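Local structure of alpha-L-arabinosidase (6D25) at residues Ala160-Pro174 against Arg221-Ile234. The protein probably hydrolyses alpha-L-arabinofuranosyl side groups from arabinoxylans, including internally di-substituted ones, as a trimeric GH51 arabinofuranosidase. Residues are numbered along the deposited sequence; the frame is centred on the assembly and turned at random.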
ATOM      1  N   ALA A 160       2.628  -3.767  -5.890  1.00 21.34           N
ATOM      2  CA  ALA A 160       2.719  -2.297  -5.922  1.00 21.16           C
ATOM      3  C   ALA A 160       2.182  -1.780  -7.270  1.00 20.32           C
ATOM      4  O   ALA A 160       2.086  -2.551  -8.252  1.00 20.80           O
ATOM      5  CB  ALA A 160       4.152  -1.893  -5.685  1.00 21.63           C
ATOM      6  N   PRO A 161       1.799  -0.497  -7.356  1.00 20.26           N
ATOM      7  CA  PRO A 161       1.173  -0.015  -8.578  1.00 20.05           C
ATOM      8  C   PRO A 161       2.082  -0.091  -9.819  1.00 19.96           C
ATOM      9  O   PRO A 161       1.607  -0.113 -10.963  1.00 18.45           O
ATOM     10  CB  PRO A 161       0.797   1.453  -8.286  1.00 20.67           C
ATOM     11  CG  PRO A 161       0.696   1.497  -6.775  1.00 20.93           C
ATOM     12  CD  PRO A 161       1.762   0.525  -6.295  1.00 20.98           C
ATOM     13  N   GLU A 162       3.378  -0.124  -9.596  1.00 20.69           N
ATOM     14  CA  GLU A 162       4.311  -0.115 -10.705  1.00 23.46           C
ATOM     15  C   GLU A 162       4.095  -1.368 -11.573  1.00 22.20           C
ATOM     16  O   GLU A 162       4.390  -1.315 -12.767  1.00 21.50           O
ATOM     17  CB  GLU A 162       5.757   0.032 -10.209  1.00 26.76           C
ATOM     18  CG  GLU A 162       6.470  -1.277  -9.916  1.00 34.02           C
ATOM     19  CD  GLU A 162       7.685  -1.128  -9.030  1.00 41.91           C
ATOM     20  OE1 GLU A 162       8.805  -0.807  -9.594  1.00 49.41           O
ATOM     21  OE2 GLU A 162       7.511  -1.294  -7.780  1.00 45.60           O
ATOM     22  N   GLU A 163       3.594  -2.480 -11.013  1.00 20.51           N
ATOM     23  CA  GLU A 163       3.442  -3.669 -11.833  1.00 20.69           C
ATOM     24  C   GLU A 163       2.394  -3.460 -12.940  1.00 19.24           C
ATOM     25  O   GLU A 163       2.679  -3.756 -14.109  1.00 19.66           O
ATOM     26  CB  GLU A 163       3.019  -4.905 -11.030  1.00 22.33           C
ATOM     27  CG  GLU A 163       4.175  -5.550 -10.353  1.00 24.62           C
ATOM     28  CD  GLU A 163       3.955  -6.939  -9.791  1.00 26.63           C
ATOM     29  OE1 GLU A 163       4.361  -7.105  -8.626  1.00 28.35           O
ATOM     30  OE2 GLU A 163       3.449  -7.839 -10.531  1.00 27.32           O
ATOM     31  N   ILE A 164       1.191  -3.012 -12.624  1.00 17.67           N
ATOM     32  CA  ILE A 164       0.215  -2.812 -13.677  1.00 17.81           C
ATOM     33  C   ILE A 164       0.653  -1.670 -14.612  1.00 17.60           C
ATOM     34  O   ILE A 164       0.349  -1.721 -15.790  1.00 18.16           O
ATOM     35  CB  ILE A 164      -1.220  -2.612 -13.150  1.00 18.14           C
ATOM     36  CG1 ILE A 164      -1.342  -1.407 -12.217  1.00 18.55           C
ATOM     37  CG2 ILE A 164      -1.713  -3.885 -12.529  1.00 18.49           C
ATOM     38  CD1 ILE A 164      -2.756  -1.149 -11.752  1.00 19.13           C
ATOM     39  N   ALA A 165       1.367  -0.661 -14.111  1.00 17.70           N
ATOM     40  CA  ALA A 165       1.845   0.403 -14.952  1.00 18.46           C
ATOM     41  C   ALA A 165       2.796  -0.154 -16.032  1.00 18.74           C
ATOM     42  O   ALA A 165       2.692   0.173 -17.234  1.00 18.94           O
ATOM     43  CB  ALA A 165       2.551   1.470 -14.143  1.00 18.71           C
ATOM     44  N   GLN A 166       3.697  -0.988 -15.597  1.00 18.24           N
ATOM     45  CA  GLN A 166       4.688  -1.581 -16.537  1.00 19.27           C
ATOM     46  C   GLN A 166       3.991  -2.565 -17.481  1.00 18.22           C
ATOM     47  O   GLN A 166       4.350  -2.665 -18.620  1.00 18.54           O
ATOM     48  CB  GLN A 166       5.830  -2.233 -15.761  1.00 20.04           C
ATOM     49  CG  GLN A 166       6.713  -1.170 -15.088  1.00 22.92           C
ATOM     50  CD  GLN A 166       8.039  -1.697 -14.617  1.00 25.86           C
ATOM     51  OE1 GLN A 166       8.130  -2.866 -14.282  1.00 30.32           O
ATOM     52  NE2 GLN A 166       9.048  -0.836 -14.595  1.00 29.08           N
ATOM     53  N   TRP A 167       2.999  -3.278 -16.990  1.00 17.22           N
ATOM     54  CA  TRP A 167       2.305  -4.256 -17.829  1.00 16.32           C
ATOM     55  C   TRP A 167       1.602  -3.557 -18.995  1.00 16.25           C
ATOM     56  O   TRP A 167       1.684  -4.022 -20.123  1.00 15.64           O
ATOM     57  CB  TRP A 167       1.277  -5.044 -17.016  1.00 15.55           C
ATOM     58  CG  TRP A 167       0.815  -6.318 -17.633  1.00 14.76           C
ATOM     59  CD1 TRP A 167       1.376  -6.972 -18.685  1.00 14.86           C
ATOM     60  CD2 TRP A 167      -0.272  -7.138 -17.190  1.00 14.55           C
ATOM     61  NE1 TRP A 167       0.720  -8.150 -18.906  1.00 14.70           N
ATOM     62  CE2 TRP A 167      -0.284  -8.288 -18.009  1.00 14.10           C
ATOM     63  CE3 TRP A 167      -1.224  -7.028 -16.177  1.00 14.09           C
ATOM     64  CZ2 TRP A 167      -1.211  -9.302 -17.848  1.00 14.02           C
ATOM     65  CZ3 TRP A 167      -2.135  -8.051 -16.004  1.00 13.95           C
ATOM     66  CH2 TRP A 167      -2.103  -9.178 -16.812  1.00 13.76           C
ATOM     67  N   ALA A 168       0.903  -2.466 -18.692  1.00 16.30           N
ATOM     68  CA  ALA A 168       0.223  -1.701 -19.707  1.00 17.61           C
ATOM     69  C   ALA A 168       1.225  -1.171 -20.750  1.00 17.74           C
ATOM     70  O   ALA A 168       0.928  -1.221 -21.955  1.00 18.65           O
ATOM     71  CB  ALA A 168      -0.517  -0.541 -19.084  1.00 18.42           C
ATOM     72  N   GLU A 169       2.379  -0.686 -20.308  1.00 17.09           N
ATOM     73  CA  GLU A 169       3.388  -0.191 -21.239  1.00 18.68           C
ATOM     74  C   GLU A 169       3.904  -1.344 -22.118  1.00 17.88           C
ATOM     75  O   GLU A 169       4.015  -1.206 -23.356  1.00 18.21           O
ATOM     76  CB  GLU A 169       4.563   0.487 -20.515  1.00 19.61           C
ATOM     77  CG  GLU A 169       5.691   0.969 -21.439  1.00 21.93           C
ATOM     78  CD  GLU A 169       6.886   1.596 -20.738  1.00 24.24           C
ATOM     79  OE1 GLU A 169       6.645   2.206 -19.655  1.00 25.62           O
ATOM     80  OE2 GLU A 169       8.107   1.452 -21.238  1.00 25.83           O
ATOM     81  N   TYR A 170       4.230  -2.473 -21.483  1.00 17.07           N
ATOM     82  CA  TYR A 170       4.724  -3.632 -22.203  1.00 16.41           C
ATOM     83  C   TYR A 170       3.781  -3.982 -23.356  1.00 16.04           C
ATOM     84  O   TYR A 170       4.212  -4.241 -24.477  1.00 15.86           O
ATOM     85  CB  TYR A 170       4.830  -4.813 -21.251  1.00 15.97           C
ATOM     86  CG  TYR A 170       5.370  -6.086 -21.857  1.00 15.79           C
ATOM     87  CD1 TYR A 170       4.518  -7.008 -22.427  1.00 15.90           C
ATOM     88  CD2 TYR A 170       6.724  -6.359 -21.852  1.00 15.98           C
ATOM     89  CE1 TYR A 170       4.996  -8.195 -22.962  1.00 16.66           C
ATOM     90  CE2 TYR A 170       7.220  -7.536 -22.378  1.00 16.64           C
ATOM     91  CZ  TYR A 170       6.358  -8.473 -22.924  1.00 16.47           C
ATOM     92  OH  TYR A 170       6.855  -9.644 -23.439  1.00 17.21           O
ATOM     93  N   MET A 171       2.494  -4.003 -23.061  1.00 16.11           N
ATOM     94  CA  MET A 171       1.507  -4.483 -24.033  1.00 16.75           C
ATOM     95  C   MET A 171       1.189  -3.427 -25.112  1.00 16.87           C
ATOM     96  O   MET A 171       0.860  -3.834 -26.229  1.00 16.32           O
ATOM     97  CB  MET A 171       0.201  -4.889 -23.346  1.00 16.83           C
ATOM     98  CG  MET A 171       0.329  -6.241 -22.620  1.00 17.05           C
ATOM     99  SD  MET A 171      -1.265  -6.833 -21.973  1.00 18.04           S
ATOM    100  CE  MET A 171      -1.519  -5.727 -20.593  1.00 17.33           C
ATOM    101  N   THR A 172       1.228  -2.129 -24.775  1.00 17.27           N
ATOM    102  CA  THR A 172       0.615  -1.088 -25.662  1.00 18.18           C
ATOM    103  C   THR A 172       1.618  -0.053 -26.195  1.00 19.12           C
ATOM    104  O   THR A 172       1.261   0.676 -27.082  1.00 19.29           O
ATOM    105  CB  THR A 172      -0.507  -0.320 -24.935  1.00 18.16           C
ATOM    106  OG1 THR A 172       0.010   0.451 -23.843  1.00 18.08           O
ATOM    107  CG2 THR A 172      -1.591  -1.247 -24.438  1.00 17.45           C
ATOM    108  N   ALA A 173       2.838   0.026 -25.688  1.00 20.17           N
ATOM    109  CA  ALA A 173       3.756   1.099 -26.077  1.00 21.45           C
ATOM    110  C   ALA A 173       4.219   0.915 -27.527  1.00 23.51           C
ATOM    111  O   ALA A 173       4.716  -0.150 -27.879  1.00 23.16           O
ATOM    112  CB  ALA A 173       4.929   1.190 -25.140  1.00 21.86           C
ATOM    113  N   PRO A 174       4.076   1.970 -28.360  1.00 24.24           N
ATOM    114  CA  PRO A 174       4.601   1.948 -29.716  1.00 25.28           C
ATOM    115  C   PRO A 174       6.045   2.445 -29.830  1.00 25.62           C
ATOM    116  O   PRO A 174       6.633   2.332 -30.899  1.00 25.03           O
ATOM    117  CB  PRO A 174       3.640   2.902 -30.468  1.00 26.14           C
ATOM    118  CG  PRO A 174       3.360   3.970 -29.439  1.00 26.06           C
ATOM    119  CD  PRO A 174       3.296   3.202 -28.131  1.00 25.06           C
ATOM    120  N   ARG A 221      -5.478   5.490  -6.386  1.00 15.86           N
ATOM    121  CA  ARG A 221      -4.034   5.484  -6.502  1.00 15.95           C
ATOM    122  C   ARG A 221      -3.602   4.589  -7.661  1.00 15.51           C
ATOM    123  O   ARG A 221      -2.823   5.032  -8.539  1.00 15.03           O
ATOM    124  CB  ARG A 221      -3.385   4.995  -5.214  1.00 16.51           C
ATOM    125  CG  ARG A 221      -1.874   4.855  -5.239  1.00 16.94           C
ATOM    126  CD  ARG A 221      -1.413   4.409  -3.881  1.00 17.89           C
ATOM    127  NE  ARG A 221       0.031   4.357  -3.741  1.00 18.69           N
ATOM    128  CZ  ARG A 221       0.663   3.980  -2.638  1.00 20.08           C
ATOM    129  NH1 ARG A 221      -0.018   3.491  -1.588  1.00 20.11           N
ATOM    130  NH2 ARG A 221       1.988   4.070  -2.608  1.00 19.67           N
ATOM    131  N   TYR A 222      -4.034   3.334  -7.697  1.00 15.23           N
ATOM    132  CA  TYR A 222      -3.498   2.406  -8.675  1.00 15.50           C
ATOM    133  C   TYR A 222      -3.934   2.789 -10.107  1.00 15.68           C
ATOM    134  O   TYR A 222      -3.143   2.622 -11.071  1.00 16.25           O
ATOM    135  CB  TYR A 222      -3.921   0.968  -8.377  1.00 15.26           C
ATOM    136  CG  TYR A 222      -3.083   0.257  -7.348  1.00 15.45           C
ATOM    137  CD1 TYR A 222      -3.046   0.685  -6.034  1.00 15.72           C
ATOM    138  CD2 TYR A 222      -2.252  -0.804  -7.703  1.00 15.56           C
ATOM    139  CE1 TYR A 222      -2.251   0.058  -5.094  1.00 15.80           C
ATOM    140  CE2 TYR A 222      -1.459  -1.443  -6.778  1.00 15.26           C
ATOM    141  CZ  TYR A 222      -1.453  -1.011  -5.463  1.00 16.08           C
ATOM    142  OH  TYR A 222      -0.661  -1.632  -4.510  1.00 16.06           O
ATOM    143  N   GLN A 223      -5.138   3.318 -10.267  1.00 15.52           N
ATOM    144  CA  GLN A 223      -5.614   3.669 -11.610  1.00 16.02           C
ATOM    145  C   GLN A 223      -4.758   4.811 -12.180  1.00 15.99           C
ATOM    146  O   GLN A 223      -4.599   4.890 -13.395  1.00 15.94           O
ATOM    147  CB  GLN A 223      -7.110   4.013 -11.664  1.00 15.95           C
ATOM    148  CG  GLN A 223      -7.493   5.316 -10.987  1.00 16.89           C
ATOM    149  CD  GLN A 223      -7.211   6.564 -11.804  1.00 18.29           C
ATOM    150  OE1 GLN A 223      -7.327   6.523 -13.027  1.00 19.73           O
ATOM    151  NE2 GLN A 223      -6.854   7.658 -11.131  1.00 18.01           N
ATOM    152  N   THR A 224      -4.205   5.654 -11.305  1.00 16.09           N
ATOM    153  CA  THR A 224      -3.410   6.807 -11.725  1.00 16.56           C
ATOM    154  C   THR A 224      -2.284   6.337 -12.674  1.00 17.25           C
ATOM    155  O   THR A 224      -1.942   7.056 -13.638  1.00 16.46           O
ATOM    156  CB  THR A 224      -2.817   7.525 -10.514  1.00 16.40           C
ATOM    157  OG1 THR A 224      -3.832   7.988  -9.628  1.00 15.94           O
ATOM    158  CG2 THR A 224      -1.951   8.708 -10.919  1.00 17.01           C
ATOM    159  N   PHE A 225      -1.694   5.184 -12.392  1.00 17.78           N
ATOM    160  CA  PHE A 225      -0.479   4.793 -13.031  1.00 19.66           C
ATOM    161  C   PHE A 225      -0.738   3.868 -14.226  1.00 21.65           C
ATOM    162  O   PHE A 225       0.224   3.498 -14.909  1.00 24.99           O
ATOM    163  CB  PHE A 225       0.486   4.188 -12.011  1.00 19.81           C
ATOM    164  CG  PHE A 225       0.777   5.158 -10.904  1.00 19.75           C
ATOM    165  CD1 PHE A 225       1.532   6.293 -11.158  1.00 20.31           C
ATOM    166  CD2 PHE A 225       0.196   5.014  -9.663  1.00 19.74           C
ATOM    167  CE1 PHE A 225       1.742   7.241 -10.168  1.00 21.43           C
ATOM    168  CE2 PHE A 225       0.412   5.955  -8.671  1.00 20.55           C
ATOM    169  CZ  PHE A 225       1.173   7.074  -8.920  1.00 20.71           C
ATOM    170  N   VAL A 226      -1.979   3.589 -14.534  1.00 22.16           N
ATOM    171  CA  VAL A 226      -2.315   2.940 -15.793  1.00 22.62           C
ATOM    172  C   VAL A 226      -2.686   4.025 -16.805  1.00 24.00           C
ATOM    173  O   VAL A 226      -3.784   4.550 -16.792  1.00 22.92           O
ATOM    174  CB  VAL A 226      -3.454   1.929 -15.615  1.00 23.13           C
ATOM    175  CG1 VAL A 226      -3.824   1.267 -16.926  1.00 23.28           C
ATOM    176  CG2 VAL A 226      -3.102   0.876 -14.596  1.00 23.84           C
ATOM    177  N   LYS A 227      -1.773   4.321 -17.672  1.00 24.45           N
ATOM    178  CA  LYS A 227      -1.905   5.451 -18.582  1.00 26.38           C
ATOM    179  C   LYS A 227      -2.052   4.939 -20.019  1.00 25.76           C
ATOM    180  O   LYS A 227      -1.462   3.916 -20.404  1.00 26.41           O
ATOM    181  CB  LYS A 227      -0.668   6.338 -18.414  1.00 29.21           C
ATOM    182  CG  LYS A 227      -0.669   7.138 -17.109  1.00 30.68           C
ATOM    183  CD  LYS A 227       0.406   8.170 -17.053  1.00 34.15           C
ATOM    184  CE  LYS A 227       0.259   9.149 -15.902  1.00 34.98           C
ATOM    185  NZ  LYS A 227       0.395   8.457 -14.604  1.00 35.74           N
ATOM    186  N   SER A 228      -2.895   5.616 -20.767  1.00 25.82           N
ATOM    187  CA  SER A 228      -3.101   5.350 -22.185  1.00 26.65           C
ATOM    188  C   SER A 228      -1.978   6.002 -22.989  1.00 27.69           C
ATOM    189  O   SER A 228      -1.670   7.177 -22.788  1.00 26.66           O
ATOM    190  CB  SER A 228      -4.406   5.904 -22.617  1.00 27.79           C
ATOM    191  OG  SER A 228      -5.471   5.210 -22.005  1.00 26.61           O
ATOM    192  N   PRO A 229      -1.363   5.272 -23.901  1.00 26.88           N
ATOM    193  CA  PRO A 229      -0.491   6.030 -24.814  1.00 26.98           C
ATOM    194  C   PRO A 229      -1.352   6.871 -25.777  1.00 27.17           C
ATOM    195  O   PRO A 229      -2.588   6.752 -25.797  1.00 27.07           O
ATOM    196  CB  PRO A 229       0.280   4.920 -25.525  1.00 26.58           C
ATOM    197  CG  PRO A 229      -0.759   3.807 -25.623  1.00 26.16           C
ATOM    198  CD  PRO A 229      -1.581   3.896 -24.351  1.00 25.62           C
ATOM    199  N   ALA A 230      -0.716   7.701 -26.598  1.00 28.07           N
ATOM    200  CA  ALA A 230      -1.439   8.558 -27.561  1.00 28.26           C
ATOM    201  C   ALA A 230      -2.199   7.710 -28.586  1.00 27.46           C
ATOM    202  O   ALA A 230      -3.204   8.134 -29.118  1.00 28.02           O
ATOM    203  CB  ALA A 230      -0.471   9.488 -28.258  1.00 30.21           C
ATOM    204  N   SER A 231      -1.758   6.473 -28.785  1.00 26.58           N
ATOM    205  CA  SER A 231      -2.189   5.606 -29.876  1.00 27.01           C
ATOM    206  C   SER A 231      -3.461   4.811 -29.570  1.00 24.77           C
ATOM    207  O   SER A 231      -4.020   4.240 -30.466  1.00 25.53           O
ATOM    208  CB  SER A 231      -1.038   4.665 -30.253  1.00 28.44           C
ATOM    209  OG  SER A 231      -0.354   4.209 -29.106  1.00 26.56           O
ATOM    210  N   GLN A 232      -3.915   4.713 -28.325  1.00 22.77           N
ATOM    211  CA  GLN A 232      -5.128   3.959 -28.000  1.00 21.66           C
ATOM    212  C   GLN A 232      -5.607   4.354 -26.595  1.00 21.87           C
ATOM    213  O   GLN A 232      -4.813   4.783 -25.752  1.00 22.87           O
ATOM    214  CB  GLN A 232      -4.909   2.441 -28.041  1.00 20.27           C
ATOM    215  CG  GLN A 232      -3.909   1.910 -27.026  1.00 18.74           C
ATOM    216  CD  GLN A 232      -3.814   0.404 -27.049  1.00 18.79           C
ATOM    217  OE1 GLN A 232      -4.725  -0.279 -26.520  1.00 18.38           O
ATOM    218  NE2 GLN A 232      -2.737  -0.108 -27.676  1.00 17.61           N
ATOM    219  N   LYS A 233      -6.877   4.157 -26.372  1.00 21.87           N
ATOM    220  CA  LYS A 233      -7.503   4.459 -25.069  1.00 22.91           C
ATOM    221  C   LYS A 233      -7.732   3.159 -24.283  1.00 20.98           C
ATOM    222  O   LYS A 233      -8.393   2.230 -24.769  1.00 21.11           O
ATOM    223  CB  LYS A 233      -8.808   5.202 -25.344  1.00 24.88           C
ATOM    224  CG  LYS A 233      -9.679   5.416 -24.126  1.00 28.58           C
ATOM    225  CD  LYS A 233      -9.154   6.423 -23.146  1.00 30.43           C
ATOM    226  CE  LYS A 233     -10.304   7.078 -22.381  1.00 32.57           C
ATOM    227  NZ  LYS A 233      -9.812   7.675 -21.132  1.00 33.13           N
ATOM    228  N   ILE A 234      -7.177   3.107 -23.082  1.00 19.33           N
ATOM    229  CA  ILE A 234      -7.386   2.000 -22.122  1.00 18.80           C
ATOM    230  C   ILE A 234      -8.477   2.429 -21.125  1.00 18.84           C
ATOM    231  O   ILE A 234      -8.247   3.306 -20.300  1.00 18.97           O
ATOM    232  CB  ILE A 234      -6.085   1.646 -21.400  1.00 18.31           C
ATOM    233  CG1 ILE A 234      -4.960   1.344 -22.399  1.00 19.74           C
ATOM    234  CG2 ILE A 234      -6.301   0.469 -20.451  1.00 18.66           C
ATOM    235  CD1 ILE A 234      -3.599   1.098 -21.767  1.00 19.86           C
TER
HETATM  236  O   HOH W   1      -0.635   1.491 -28.922  1.00 18.15           O
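P161 sits flat-on against Y222: its CG lies 3.5 Å from the ring centroid and only 10° off the ring normal, a CH-pi contact over the middle of one face. The edge of the same ring is met by I164 CD1, which also packs against V226 CG2 at 3.5 Å. I164 gets there because CG1 stands between its backbone N and carbonyl carbon (chi1 59°) and the chain then extends to CD1. A165 and V226 are the closest CA pair, 4.9 Å apart, and A165 CA lies 3.5 Å from F225 O, which its methyl CB also touches. A168 CB meets V226 CG1 and I234 CD1 at looser distances.

At the far end T172 crosses Q232 at about a right angle, CB lying 3.5 Å from the amide NE2. T172 turns its hydroxyl back along the helix, where OG1 donates to A168 O at 2.7 Å from above the carbonyl plane; T172 N reaches that oxygen from the opposite face. No direct hydrogen bond joins the two segments. One water bridges them instead, donating to T172 O at 2.8 Å, accepting from Q232 NE2 and bonding S231 OG, while W192 O takes a second bond from NE2.

Farther out, Y222 OH bonds A159 O, anchoring the P161 end through the residue just before the segment, and R221 NH2 of the third subunit. R221 reaches G157 O of the second subunit; both residues thus join the trimer interface. In this parallel eight-stranded (beta/alpha) barrel, the contact packs helix 161-172 against the end of helix 212-224 and the loop leading to strand 235-238. Most touching residues are buried, and the chemistry implies cohesion mainly by apolar packing and the P161-Y222 CH-pi contact, with one water linking the T172 end.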